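Local structure of PA1221 (4DG8) at residues A[307-312]-A[317-322]; A[325-330]-A[409-414]; A[435-440]-A[473-478]. The protein is of unassigned function but belongs to the AMP-binding (ANL clan) enzyme family, carries a phosphopantetheine attachment region, and holds adenosine monophosphate in its pocket. One frame throughout, in Å; residues are numbered along the deposited sequence.

Three contacts from one ANL-family chain illustrate how chemistry follows place in the fold. Contact 1, a buried beta hairpin, is held mainly by backbone hydrogen bonds and supplies six residues of the nucleotide pocket. Contact 2 lies farther from the centre of the chain and joins a loop with a 3-10 segment to residues on and just before an antiparallel strand through charged side chains, though Phe414 still reaches AMP. These two contacts touch each other: His321 of the first meets Asp327 of the second, and Cys319 packs on Leu412. Contact 3, its nearest atoms about 20 Å from either, shares no element with them. There two helices meet through leucine, phenylalanine and arginine, partly buried, without a hydrogen bond between them.

Contact 1: A[307-312]-A[317-322]. With AMP (adenosine monophosphate), chain B.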
loop_
_atom_site.group_PDB
_atom_site.type_symbol
_atom_site.label_atom_id
_atom_site.label_comp_id
_atom_site.label_asym_id
_atom_site.label_seq_id
_atom_site.Cartn_x
_atom_site.Cartn_y
_atom_site.Cartn_z
ATOM N N ASN A 307 6.513 -14.025 -1.044
ATOM C CA ASN A 307 6.556 -13.164 0.130
ATOM C C ASN A 307 7.120 -11.829 -0.365
ATOM O O ASN A 307 8.276 -11.758 -0.755
ATOM C CB ASN A 307 7.469 -13.779 1.210
ATOM C CG ASN A 307 7.496 -12.973 2.514
ATOM O OD1 ASN A 307 6.766 -11.994 2.673
ATOM N ND2 ASN A 307 8.331 -13.411 3.472
ATOM N N GLY A 308 6.268 -10.805 -0.451
ATOM C CA GLY A 308 6.744 -9.469 -0.773
ATOM C C GLY A 308 6.997 -8.613 0.456
ATOM O O GLY A 308 6.133 -8.509 1.334
ATOM N N TYR A 309 8.108 -7.882 0.447
ATOM C CA TYR A 309 8.473 -7.015 1.563
ATOM C C TYR A 309 8.861 -5.659 0.999
ATOM O O TYR A 309 9.553 -5.590 -0.016
ATOM C CB TYR A 309 9.677 -7.569 2.339
ATOM C CG TYR A 309 10.486 -6.438 2.952
ATOM C CD1 TYR A 309 10.116 -5.885 4.169
ATOM C CD2 TYR A 309 11.584 -5.884 2.283
ATOM C CE1 TYR A 309 10.822 -4.844 4.727
ATOM C CE2 TYR A 309 12.298 -4.831 2.833
ATOM C CZ TYR A 309 11.902 -4.312 4.064
ATOM O OH TYR A 309 12.573 -3.254 4.646
ATOM N N GLY A 310 8.403 -4.585 1.628
ATOM C CA GLY A 310 8.976 -3.283 1.338
ATOM C C GLY A 310 8.197 -2.154 1.972
ATOM O O GLY A 310 7.006 -2.312 2.273
ATOM N N PRO A 311 8.848 -0.994 2.161
ATOM C CA PRO A 311 8.043 0.131 2.643
ATOM C C PRO A 311 7.520 0.992 1.494
ATOM O O PRO A 311 7.960 0.857 0.352
ATOM C CB PRO A 311 9.039 0.912 3.507
ATOM C CG PRO A 311 10.378 0.671 2.816
ATOM C CD PRO A 311 10.294 -0.702 2.173
ATOM N N THR A 312 6.650 1.936 1.819
ATOM C CA THR A 312 6.000 2.772 0.808
ATOM C C THR A 312 6.999 3.725 0.125
ATOM O O THR A 312 6.875 4.023 -1.068
ATOM C CB THR A 312 4.815 3.549 1.447
ATOM O OG1 THR A 312 3.874 2.613 1.999
ATOM C CG2 THR A 312 4.114 4.466 0.431
ATOM N N PHE A 317 7.123 -2.968 -3.262
ATOM C CA PHE A 317 8.084 -3.995 -2.873
ATOM C C PHE A 317 9.531 -3.528 -2.949
ATOM O O PHE A 317 9.916 -2.743 -3.810
ATOM C CB PHE A 317 7.951 -5.226 -3.778
ATOM C CG PHE A 317 6.663 -5.961 -3.625
ATOM C CD1 PHE A 317 5.976 -5.945 -2.418
ATOM C CD2 PHE A 317 6.150 -6.714 -4.688
ATOM C CE1 PHE A 317 4.786 -6.649 -2.277
ATOM C CE2 PHE A 317 4.964 -7.407 -4.550
ATOM C CZ PHE A 317 4.275 -7.365 -3.347
ATOM N N THR A 318 10.330 -4.077 -2.047
ATOM C CA THR A 318 11.767 -3.885 -2.015
ATOM C C THR A 318 12.407 -5.244 -2.300
ATOM O O THR A 318 13.240 -5.369 -3.188
ATOM C CB THR A 318 12.233 -3.269 -0.683
ATOM O OG1 THR A 318 11.705 -1.937 -0.586
ATOM C CG2 THR A 318 13.738 -3.194 -0.631
ATOM N N CYS A 319 12.060 -6.243 -1.494
ATOM C CA CYS A 319 12.453 -7.620 -1.784
ATOM C C CYS A 319 11.240 -8.532 -1.972
ATOM O O CYS A 319 10.199 -8.329 -1.351
ATOM C CB CYS A 319 13.321 -8.179 -0.658
ATOM S SG CYS A 319 14.778 -7.198 -0.273
ATOM N N CYS A 320 11.382 -9.536 -2.834
ATOM C CA CYS A 320 10.411 -10.622 -2.901
ATOM C C CYS A 320 11.117 -11.955 -2.875
ATOM O O CYS A 320 12.292 -12.060 -3.246
ATOM C CB CYS A 320 9.555 -10.546 -4.158
ATOM S SG CYS A 320 8.505 -9.110 -4.213
ATOM N N HIS A 321 10.387 -12.970 -2.427
ATOM C CA HIS A 321 10.910 -14.333 -2.384
ATOM C C HIS A 321 9.839 -15.317 -2.864
ATOM O O HIS A 321 8.738 -15.353 -2.331
ATOM C CB HIS A 321 11.368 -14.685 -0.960
ATOM C CG HIS A 321 11.874 -16.085 -0.815
ATOM N ND1 HIS A 321 13.011 -16.535 -1.452
ATOM C CD2 HIS A 321 11.394 -17.138 -0.108
ATOM C CE1 HIS A 321 13.203 -17.807 -1.154
ATOM N NE2 HIS A 321 12.236 -18.196 -0.339
ATOM N N VAL A 322 10.156 -16.107 -3.881
ATOM C CA VAL A 322 9.235 -17.146 -4.299
ATOM C C VAL A 322 9.385 -18.310 -3.320
ATOM O O VAL A 322 10.475 -18.856 -3.148
ATOM C CB VAL A 322 9.494 -17.583 -5.752
ATOM C CG1 VAL A 322 8.760 -18.877 -6.056
ATOM C CG2 VAL A 322 9.069 -16.476 -6.721
HETATM P P AMP B . 3.904 -0.135 4.221
HETATM O O1P AMP B . 2.580 0.376 4.747
HETATM O O2P AMP B . 3.901 -1.018 2.980
HETATM O O3P AMP B . 4.782 1.083 4.004
HETATM O "O5'" AMP B . 4.689 -0.874 5.388
HETATM C "C5'" AMP B . 6.050 -1.224 5.229
HETATM C "C4'" AMP B . 6.576 -1.965 6.428
HETATM O "O4'" AMP B . 5.773 -3.149 6.673
HETATM C "C3'" AMP B . 7.993 -2.495 6.302
HETATM O "O3'" AMP B . 8.978 -1.496 6.544
HETATM C "C2'" AMP B . 8.011 -3.637 7.308
HETATM O "O2'" AMP B . 8.156 -3.133 8.630
HETATM C "C1'" AMP B . 6.594 -4.198 7.155
HETATM N N9 AMP B . 6.541 -5.319 6.188
HETATM C C8 AMP B . 6.097 -5.214 4.912
HETATM N N7 AMP B . 6.164 -6.400 4.260
HETATM C C5 AMP B . 6.671 -7.305 5.111
HETATM C C6 AMP B . 7.006 -8.755 5.057
HETATM N N6 AMP B . 6.812 -9.474 3.937
HETATM N N1 AMP B . 7.511 -9.336 6.173
HETATM C C2 AMP B . 7.701 -8.613 7.297
HETATM N N3 AMP B . 7.418 -7.299 7.414
HETATM C C4 AMP B . 6.909 -6.591 6.382
HETATM O O HOH W 1 9.161 -1.045 -1.222
#
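Asn307 and His321 form a hydrogen-bonded pair of an antiparallel beta hairpin whose pairing ends in a classic beta bulge, with Thr318 and Cys319 both facing Tyr309. Asn307 and His321 each give an N-H to the other's carbonyl oxygen, and Tyr309 N donates to Cys319 O at 2.8 Å. At the bulge one acceptor serves two donors: Thr318 N reaches Tyr309 O at 2.6 Å, in the carbonyl plane, while Cys319 N lies 3.0 Å from Tyr309 O and is tilted out of that plane. Beyond the strands, water 1 bridges the two segments, donating to Pro311 O and hydrogen-bonding to Thr318 OG1, which is also hydrogen-bonded to Asn314. Segment 307-312 also lines the AMP site. The amino nitrogen N6 of AMP is gripped by two acceptors, Asn307 OD1 at 2.8 Å and Gly308 O at 2.9 Å. A chi1 of -176°, which sets CG anti to the backbone N, lets Asn307 present OD1 to the base, and its ND2 is taken up by Pro334 O. Thr312 OG1 donates to the phosphate oxygen O3P, and Tyr309 OH is hydrogen-bonded to Asp402. Beside these polar links, Gly308 CA rests over one face of the Phe317 ring, 4.1 Å from the centroid, in a CH-pi contact.

Contact 2: A[325-330]-A[409-414]. With AMP (adenosine monophosphate), chain B.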
loop_
_atom_site.group_PDB
_atom_site.type_symbol
_atom_site.label_atom_id
_atom_site.label_comp_id
_atom_site.label_asym_id
_atom_site.label_seq_id
_atom_site.Cartn_x
_atom_site.Cartn_y
_atom_site.Cartn_z
ATOM N N ASP A 325 9.645 -25.381 -1.374
ATOM C CA ASP A 325 9.367 -26.541 -0.548
ATOM C C ASP A 325 10.203 -26.532 0.738
ATOM O O ASP A 325 9.687 -26.771 1.828
ATOM C CB ASP A 325 9.646 -27.814 -1.346
ATOM C CG ASP A 325 9.315 -29.053 -0.564
ATOM O OD1 ASP A 325 8.153 -29.155 -0.110
ATOM O OD2 ASP A 325 10.221 -29.900 -0.373
ATOM N N ASP A 326 11.495 -26.254 0.604
ATOM C CA ASP A 326 12.386 -26.194 1.755
ATOM C C ASP A 326 12.014 -25.105 2.747
ATOM O O ASP A 326 12.170 -25.274 3.964
ATOM C CB ASP A 326 13.808 -25.948 1.283
ATOM C CG ASP A 326 14.672 -27.149 1.455
ATOM O OD1 ASP A 326 14.106 -28.251 1.587
ATOM O OD2 ASP A 326 15.909 -26.991 1.464
ATOM N N ASP A 327 11.546 -23.974 2.226
ATOM C CA ASP A 327 11.187 -22.840 3.079
ATOM C C ASP A 327 10.179 -23.234 4.142
ATOM O O ASP A 327 10.125 -22.615 5.201
ATOM C CB ASP A 327 10.648 -21.669 2.249
ATOM C CG ASP A 327 11.695 -21.092 1.318
ATOM O OD1 ASP A 327 12.906 -21.236 1.641
ATOM O OD2 ASP A 327 11.308 -20.502 0.275
ATOM N N LEU A 328 9.386 -24.263 3.856
ATOM C CA LEU A 328 8.303 -24.644 4.757
ATOM C C LEU A 328 8.836 -25.300 6.019
ATOM O O LEU A 328 8.082 -25.560 6.963
ATOM C CB LEU A 328 7.325 -25.579 4.057
ATOM C CG LEU A 328 6.710 -25.040 2.770
ATOM C CD1 LEU A 328 5.816 -26.106 2.173
ATOM C CD2 LEU A 328 5.938 -23.751 3.019
ATOM N N GLU A 329 10.139 -25.566 6.029
ATOM C CA GLU A 329 10.786 -26.152 7.189
ATOM C C GLU A 329 11.453 -25.112 8.086
ATOM O O GLU A 329 12.032 -25.473 9.102
ATOM C CB GLU A 329 11.837 -27.172 6.753
ATOM C CG GLU A 329 11.292 -28.292 5.911
ATOM C CD GLU A 329 10.127 -28.993 6.581
ATOM O OE1 GLU A 329 10.251 -29.373 7.769
ATOM O OE2 GLU A 329 9.082 -29.149 5.918
ATOM N N GLU A 330 11.390 -23.834 7.714
ATOM C CA GLU A 330 12.114 -22.811 8.467
ATOM C C GLU A 330 11.221 -22.114 9.493
ATOM O O GLU A 330 9.993 -22.270 9.460
ATOM C CB GLU A 330 12.675 -21.757 7.496
ATOM C CG GLU A 330 13.494 -22.326 6.330
ATOM C CD GLU A 330 14.995 -22.355 6.601
ATOM O OE1 GLU A 330 15.412 -21.971 7.712
ATOM O OE2 GLU A 330 15.760 -22.755 5.697
ATOM N N GLN A 409 22.164 -18.638 1.882
ATOM C CA GLN A 409 21.912 -18.470 0.448
ATOM C C GLN A 409 21.936 -17.020 -0.031
ATOM O O GLN A 409 21.600 -16.736 -1.183
ATOM C CB GLN A 409 20.589 -19.115 0.043
ATOM C CG GLN A 409 20.595 -20.618 0.127
ATOM C CD GLN A 409 19.248 -21.214 -0.204
ATOM O OE1 GLN A 409 18.747 -21.070 -1.321
ATOM N NE2 GLN A 409 18.641 -21.878 0.773
ATOM N N GLY A 410 22.295 -16.096 0.851
ATOM C CA GLY A 410 22.268 -14.689 0.481
ATOM C C GLY A 410 20.854 -14.148 0.339
ATOM O O GLY A 410 20.629 -13.144 -0.341
ATOM N N ARG A 411 19.893 -14.824 0.968
ATOM C CA ARG A 411 18.517 -14.325 1.020
ATOM C C ARG A 411 18.321 -13.551 2.316
ATOM O O ARG A 411 18.910 -13.892 3.341
ATOM C CB ARG A 411 17.509 -15.477 0.962
ATOM C CG ARG A 411 17.705 -16.439 -0.185
ATOM C CD ARG A 411 16.727 -17.608 -0.084
ATOM N NE ARG A 411 16.896 -18.392 1.146
ATOM C CZ ARG A 411 16.274 -19.548 1.380
ATOM N NH1 ARG A 411 15.454 -20.062 0.469
ATOM N NH2 ARG A 411 16.479 -20.199 2.516
ATOM N N LEU A 412 17.504 -12.505 2.280
ATOM C CA LEU A 412 17.223 -11.756 3.500
ATOM C C LEU A 412 16.149 -12.421 4.359
ATOM O O LEU A 412 15.156 -12.953 3.856
ATOM C CB LEU A 412 16.853 -10.302 3.192
ATOM C CG LEU A 412 18.026 -9.403 2.782
ATOM C CD1 LEU A 412 17.511 -8.096 2.206
ATOM C CD2 LEU A 412 18.967 -9.140 3.953
ATOM N N ARG A 413 16.380 -12.389 5.666
ATOM C CA ARG A 413 15.475 -12.951 6.654
ATOM C C ARG A 413 15.045 -11.813 7.591
ATOM O O ARG A 413 15.872 -11.253 8.319
ATOM C CB ARG A 413 16.206 -14.050 7.419
ATOM C CG ARG A 413 16.894 -15.050 6.479
ATOM C CD ARG A 413 15.861 -15.863 5.678
ATOM N NE ARG A 413 15.189 -16.799 6.566
ATOM C CZ ARG A 413 15.549 -18.070 6.739
ATOM N NH1 ARG A 413 16.566 -18.598 6.056
ATOM N NH2 ARG A 413 14.884 -18.815 7.599
ATOM N N PHE A 414 13.762 -11.459 7.550
ATOM C CA PHE A 414 13.257 -10.307 8.296
ATOM C C PHE A 414 13.278 -10.542 9.811
ATOM O O PHE A 414 12.822 -11.575 10.309
ATOM C CB PHE A 414 11.849 -9.956 7.832
ATOM C CG PHE A 414 11.281 -8.731 8.483
ATOM C CD1 PHE A 414 11.425 -7.481 7.886
ATOM C CD2 PHE A 414 10.591 -8.828 9.684
ATOM C CE1 PHE A 414 10.897 -6.348 8.481
ATOM C CE2 PHE A 414 10.055 -7.699 10.281
ATOM C CZ PHE A 414 10.212 -6.455 9.683
HETATM P P AMP B . 3.904 -0.135 4.221
HETATM O O1P AMP B . 2.580 0.376 4.747
HETATM O O2P AMP B . 3.901 -1.018 2.980
HETATM O O3P AMP B . 4.782 1.083 4.004
HETATM O "O5'" AMP B . 4.689 -0.874 5.388
HETATM C "C5'" AMP B . 6.050 -1.224 5.229
HETATM C "C4'" AMP B . 6.576 -1.965 6.428
HETATM O "O4'" AMP B . 5.773 -3.149 6.673
HETATM C "C3'" AMP B . 7.993 -2.495 6.302
HETATM O "O3'" AMP B . 8.978 -1.496 6.544
HETATM C "C2'" AMP B . 8.011 -3.637 7.308
HETATM O "O2'" AMP B . 8.156 -3.133 8.630
HETATM C "C1'" AMP B . 6.594 -4.198 7.155
HETATM N N9 AMP B . 6.541 -5.319 6.188
HETATM C C8 AMP B . 6.097 -5.214 4.912
HETATM N N7 AMP B . 6.164 -6.400 4.260
HETATM C C5 AMP B . 6.671 -7.305 5.111
HETATM C C6 AMP B . 7.006 -8.755 5.057
HETATM N N6 AMP B . 6.812 -9.474 3.937
HETATM N N1 AMP B . 7.511 -9.336 6.173
HETATM C C2 AMP B . 7.701 -8.613 7.297
HETATM N N3 AMP B . 7.418 -7.299 7.414
HETATM C C4 AMP B . 6.909 -6.591 6.382
HETATM O O HOH W 2 15.076 -22.607 2.797
#
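Glu330 and Arg413 mark the closest approach of two well-separated backbones, their CA atoms 10.6 Å apart, so segment 325-330, with its 3-10 segment 326-329, and segment 409-414, leading into strand 412-414, are joined by side chains and a water. Glu330 OE1 lies at the edge of the Arg413 guanidinium, in its plane, and accepts a weak but nearly straight bond from Arg413 NH2 at 3.2 Å. The carboxylate is turned almost perpendicular to the guanidinium. Bends at chi2 and chi3 shorten the reach of Arg413, and Asp332 and Asp407 hold its other nitrogens. A second salt bridge runs from Arg411 NH1 to Asp327 OD1 at 3.0 Å, again weak as a hydrogen bond; Arg411 NE is engaged by Asp407, and Asp327 OD2 by His321. Water 2 ties the two bridges together: it accepts from Arg411 NH2 at 2.8 Å, in the guanidinium plane, and donates to both Asp327 OD1 and Glu330 OE2. One residue on along the strand, Phe414 sets a ring face against AMP, whose C2 sits 3.6 Å from the plane, over its centre. The result is a water-bridged salt-bridge network beside strand 412-416, whose Phe414 lines the AMP pocket.

Contact 3: A[435-440]-A[473-478]; sequences EQRFRR and QALLRQ
Leu475 fills the tight side of this helix-to-helix contact by dropping its CD2 methyl onto the Phe438 ring. That methyl lies 3.6 Å from the ring centroid and only 2° off the normal, a CH-pi contact that leaves it almost equally far from all six ring carbons. Leu476 comes to the same ring from another direction, its CD2 meeting Phe438 CZ at 3.8 Å, at the edge and near the ring plane, so two neighbouring leucines hold one aromatic ring by face and by edge. In Leu475 CG lies anti to the backbone N, and chi2 (55°) spreads the two methyls to different partners. The other, CD1, lies against one face of the Arg437 guanidinium, toward its rim, and 3.5 Å from Arg437 NE. This is the solvent side: Arg437 is only partly buried, its chain stretched from CG to NE, and the contact covers it by dispersion rather than by any polar bond. The helix axes stand 11.2 Å apart, their directions differing by 139°, which leaves the joining to side chains. Helix 431-439 packs on strand 444-454 through Phe438 and Cys447, Pro485 touches both Phe438 and Leu476, and the chain between the helices runs through strands 444-454 and 457-466.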
loop_
_atom_site.group_PDB
_atom_site.type_symbol
_atom_site.label_atom_id
_atom_site.label_comp_id
_atom_site.label_asym_id
_atom_site.label_seq_id
_atom_site.Cartn_x
_atom_site.Cartn_y
_atom_site.Cartn_z
ATOM N N GLU A 435 -0.337 7.135 21.525
ATOM C CA GLU A 435 -0.478 6.879 22.953
ATOM C C GLU A 435 -0.192 8.159 23.750
ATOM O O GLU A 435 -0.976 8.572 24.623
ATOM C CB GLU A 435 0.518 5.791 23.339
ATOM C CG GLU A 435 0.243 5.075 24.635
ATOM C CD GLU A 435 1.114 3.842 24.775
ATOM O OE1 GLU A 435 0.566 2.763 25.075
ATOM O OE2 GLU A 435 2.343 3.951 24.565
ATOM N N GLN A 436 0.943 8.778 23.439
ATOM C CA GLN A 436 1.355 10.014 24.094
ATOM C C GLN A 436 0.295 11.083 23.855
ATOM O O GLN A 436 0.020 11.915 24.722
ATOM C CB GLN A 436 2.728 10.465 23.584
ATOM C CG GLN A 436 3.221 11.793 24.168
ATOM C CD GLN A 436 3.303 11.789 25.693
ATOM O OE1 GLN A 436 2.818 12.710 26.351
ATOM N NE2 GLN A 436 3.926 10.756 26.255
ATOM N N ARG A 437 -0.320 11.030 22.678
ATOM C CA ARG A 437 -1.406 11.935 22.333
ATOM C C ARG A 437 -2.659 11.739 23.212
ATOM O O ARG A 437 -3.296 12.714 23.634
ATOM C CB ARG A 437 -1.738 11.814 20.844
ATOM C CG ARG A 437 -2.816 12.764 20.394
ATOM C CD ARG A 437 -2.961 12.800 18.874
ATOM N NE ARG A 437 -3.922 13.844 18.518
ATOM C CZ ARG A 437 -4.574 13.929 17.362
ATOM N NH1 ARG A 437 -4.382 13.025 16.405
ATOM N NH2 ARG A 437 -5.429 14.931 17.172
ATOM N N PHE A 438 -3.014 10.484 23.488
ATOM C CA PHE A 438 -4.075 10.204 24.452
ATOM C C PHE A 438 -3.717 10.732 25.849
ATOM O O PHE A 438 -4.563 11.312 26.532
ATOM C CB PHE A 438 -4.390 8.703 24.524
ATOM C CG PHE A 438 -5.480 8.258 23.582
ATOM C CD1 PHE A 438 -6.807 8.260 23.989
ATOM C CD2 PHE A 438 -5.177 7.819 22.300
ATOM C CE1 PHE A 438 -7.819 7.846 23.129
ATOM C CE2 PHE A 438 -6.186 7.401 21.431
ATOM C CZ PHE A 438 -7.506 7.418 21.847
ATOM N N ARG A 439 -2.467 10.530 26.269
ATOM C CA ARG A 439 -2.020 11.023 27.576
ATOM C C ARG A 439 -2.308 12.512 27.770
ATOM O O ARG A 439 -2.586 12.960 28.885
ATOM C CB ARG A 439 -0.523 10.779 27.781
ATOM C CG ARG A 439 -0.168 9.404 28.288
ATOM C CD ARG A 439 1.281 9.351 28.732
ATOM N NE ARG A 439 1.748 7.974 28.815
ATOM C CZ ARG A 439 2.170 7.270 27.768
ATOM N NH1 ARG A 439 2.188 7.826 26.562
ATOM N NH2 ARG A 439 2.573 6.015 27.923
ATOM N N ARG A 440 -2.238 13.268 26.677
ATOM C CA ARG A 440 -2.369 14.719 26.730
ATOM C C ARG A 440 -3.812 15.244 26.824
ATOM O O ARG A 440 -4.019 16.450 27.009
ATOM C CB ARG A 440 -1.615 15.379 25.562
ATOM C CG ARG A 440 -0.096 15.184 25.624
ATOM C CD ARG A 440 0.639 16.109 24.667
ATOM N NE ARG A 440 0.301 15.832 23.276
ATOM C CZ ARG A 440 1.172 15.417 22.363
ATOM N NH1 ARG A 440 2.451 15.247 22.687
ATOM N NH2 ARG A 440 0.761 15.185 21.122
ATOM N N GLN A 473 -13.394 11.272 24.154
ATOM C CA GLN A 473 -14.294 11.218 22.998
ATOM C C GLN A 473 -13.979 12.272 21.937
ATOM O O GLN A 473 -14.140 12.033 20.730
ATOM C CB GLN A 473 -15.749 11.369 23.459
ATOM C CG GLN A 473 -16.235 10.227 24.332
ATOM C CD GLN A 473 -16.053 8.881 23.660
ATOM O OE1 GLN A 473 -16.444 8.694 22.505
ATOM N NE2 GLN A 473 -15.440 7.938 24.372
ATOM N N ALA A 474 -13.534 13.437 22.396
ATOM C CA ALA A 474 -13.259 14.556 21.500
ATOM C C ALA A 474 -12.052 14.265 20.626
ATOM O O ALA A 474 -11.963 14.760 19.502
ATOM C CB ALA A 474 -13.055 15.846 22.287
ATOM N N LEU A 475 -11.123 13.467 21.145
ATOM C CA LEU A 475 -9.989 13.008 20.348
ATOM C C LEU A 475 -10.440 11.998 19.289
ATOM O O LEU A 475 -10.083 12.114 18.113
ATOM C CB LEU A 475 -8.909 12.394 21.240
ATOM C CG LEU A 475 -7.719 11.754 20.517
ATOM C CD1 LEU A 475 -7.055 12.734 19.547
ATOM C CD2 LEU A 475 -6.721 11.245 21.541
ATOM N N LEU A 476 -11.228 11.011 19.710
ATOM C CA LEU A 476 -11.752 10.003 18.785
ATOM C C LEU A 476 -12.477 10.651 17.602
ATOM O O LEU A 476 -12.294 10.243 16.452
ATOM C CB LEU A 476 -12.694 9.040 19.510
ATOM C CG LEU A 476 -12.095 8.248 20.667
ATOM C CD1 LEU A 476 -13.146 7.339 21.275
ATOM C CD2 LEU A 476 -10.909 7.443 20.188
ATOM N N ARG A 477 -13.307 11.651 17.895
ATOM C CA ARG A 477 -13.985 12.410 16.850
ATOM C C ARG A 477 -13.033 13.017 15.808
ATOM O O ARG A 477 -13.412 13.193 14.647
ATOM C CB ARG A 477 -14.847 13.516 17.460
ATOM C CG ARG A 477 -16.116 13.020 18.117
ATOM C CD ARG A 477 -17.046 14.178 18.403
ATOM N NE ARG A 477 -16.559 15.033 19.483
ATOM C CZ ARG A 477 -16.897 14.884 20.762
ATOM N NH1 ARG A 477 -17.723 13.910 21.123
ATOM N NH2 ARG A 477 -16.412 15.709 21.683
ATOM N N GLN A 478 -11.814 13.362 16.225
ATOM C CA GLN A 478 -10.851 13.996 15.319
ATOM C C GLN A 478 -9.939 13.021 14.578
ATOM O O GLN A 478 -9.262 13.403 13.620
ATOM C CB GLN A 478 -9.984 14.988 16.085
ATOM C CG GLN A 478 -10.720 16.245 16.522
ATOM C CD GLN A 478 -9.784 17.243 17.159
ATOM O OE1 GLN A 478 -9.613 17.252 18.375
ATOM N NE2 GLN A 478 -9.154 18.077 16.336
#